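Local atomic coordinates of 2-dehydropantoate 2-reductase (Bacillus subtilis, PDB entry 3EGO), a protein that probably catalyses the NADPH-dependent reduction of ketopantoate to pantoate, the second step in making pantoate for pantothenate biosynthesis. Residues His124-Val127 with Ala133-His136. Sequence-based numbering, arbitrary orientation.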
loop_
_atom_site.group_PDB
_atom_site.type_symbol
_atom_site.label_atom_id
_atom_site.label_comp_id
_atom_site.label_asym_id
_atom_site.label_seq_id
_atom_site.Cartn_x
_atom_site.Cartn_y
_atom_site.Cartn_z
ATOM N N HIS A 124 -20.159 -20.524 4.558
ATOM C CA HIS A 124 -21.369 -19.721 4.501
ATOM C C HIS A 124 -20.986 -18.296 4.310
ATOM O O HIS A 124 -19.879 -17.919 4.671
ATOM C CB HIS A 124 -22.077 -19.810 5.840
ATOM C CG HIS A 124 -22.639 -21.155 6.139
ATOM N ND1 HIS A 124 -23.742 -21.657 5.489
ATOM C CD2 HIS A 124 -22.265 -22.100 7.032
ATOM C CE1 HIS A 124 -24.024 -22.854 5.966
ATOM N NE2 HIS A 124 -23.153 -23.142 6.911
ATOM N N GLY A 125 -21.915 -17.510 3.758
ATOM C CA GLY A 125 -21.865 -16.064 3.796
ATOM C C GLY A 125 -22.736 -15.653 4.979
ATOM O O GLY A 125 -23.848 -16.109 5.108
ATOM N N ALA A 126 -22.237 -14.797 5.840
ATOM C CA ALA A 126 -23.036 -14.349 6.968
ATOM C C ALA A 126 -22.585 -12.959 7.358
ATOM O O ALA A 126 -21.375 -12.683 7.418
ATOM C CB ALA A 126 -22.857 -15.310 8.147
ATOM N N VAL A 127 -23.552 -12.099 7.653
ATOM C CA VAL A 127 -23.261 -10.682 7.917
ATOM C C VAL A 127 -23.998 -10.282 9.204
ATOM O O VAL A 127 -25.227 -10.365 9.249
ATOM C CB VAL A 127 -23.760 -9.797 6.726
ATOM C CG1 VAL A 127 -23.632 -8.318 7.049
ATOM C CG2 VAL A 127 -23.015 -10.124 5.425
ATOM N N ALA A 133 -28.579 -9.983 15.688
ATOM C CA ALA A 133 -29.153 -10.375 14.413
ATOM C C ALA A 133 -28.083 -10.636 13.346
ATOM O O ALA A 133 -27.049 -9.919 13.302
ATOM C CB ALA A 133 -30.138 -9.296 13.923
ATOM N N VAL A 134 -28.341 -11.642 12.494
ATOM C CA VAL A 134 -27.389 -12.066 11.475
ATOM C C VAL A 134 -28.133 -12.402 10.187
ATOM O O VAL A 134 -29.198 -13.053 10.178
ATOM C CB VAL A 134 -26.468 -13.261 11.965
ATOM C CG1 VAL A 134 -27.288 -14.548 12.163
ATOM C CG2 VAL A 134 -25.311 -13.557 10.943
ATOM N N ASP A 135 -27.556 -12.011 9.067
ATOM C CA ASP A 135 -28.200 -12.294 7.800
ATOM C C ASP A 135 -27.427 -13.437 7.185
ATOM O O ASP A 135 -26.214 -13.319 7.022
ATOM C CB ASP A 135 -28.069 -11.048 6.953
ATOM C CG ASP A 135 -28.789 -11.139 5.615
ATOM O OD1 ASP A 135 -29.426 -12.155 5.290
ATOM O OD2 ASP A 135 -28.716 -10.142 4.876
ATOM N N HIS A 136 -28.101 -14.543 6.870
ATOM C CA HIS A 136 -27.442 -15.685 6.232
ATOM C C HIS A 136 -27.460 -15.397 4.721
ATOM O O HIS A 136 -28.439 -15.777 4.000
ATOM C CB HIS A 136 -28.224 -16.976 6.520
ATOM C CG HIS A 136 -27.472 -18.240 6.216
ATOM N ND1 HIS A 136 -28.010 -19.491 6.434
ATOM C CD2 HIS A 136 -26.218 -18.449 5.725
ATOM C CE1 HIS A 136 -27.131 -20.416 6.093
ATOM N NE2 HIS A 136 -26.032 -19.813 5.663
#
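Val127 and Asp135 form an antiparallel hydrogen-bonded pair, Val127 N donating a hydrogen bond to Asp135 O at 3.0 Å and Asp135 N donating in turn a nearly straight bond (170°) to Val127 O at 2.9 Å. The two strands make a beta hairpin in the sheet of the Rossmann-type NADP-binding domain, and strand 45-49 pairs with residues 133-136 along their other edge. Two CA-H...O contacts supplement the pair: Ala126 CA lies 3.3 Å from Asp135 O, and Val134 CA approaches Val127 O. On the face of Val127 and Asp135 the side chains meet only through their CB atoms. The other face carries Ala126 and Val134, whose CB and CG2 are 4.1 Å apart; with Val134 CG1 between the backbone N and the carbonyl carbon, CG2 is left anti to the N and lies 3.6 Å from Val127 O. Helix 12-22 covers this side, Leu16 touching Ala126 and Leu15 touching Val134. Ala126 is a probable NADP(+)-binding residue, close to Ser12 of the glycine-rich loop.

Farther along, the imidazoles of His124 and His136 meet obliquely, their planes at 65°. The His136 side chain leaves the backbone away from residues 124-127, but with CG anti to the backbone N (chi1 -165°) its ring comes back toward them, its ND1 hydrogen-bonded to the hydroxyl of Tyr20 while the ring of Phe166 lies nearly parallel to that of His124. With an alanine in place of His136, the Tyr20 hydroxyl would probably lose this partner and a gap would be likely to open beside the His124 ring. The edge of the His136 ring faces residues 124-127, with CD2 3.4 Å from Gly125 O and NE2 2.9 Å from His124 ND1, both partners lying in its plane.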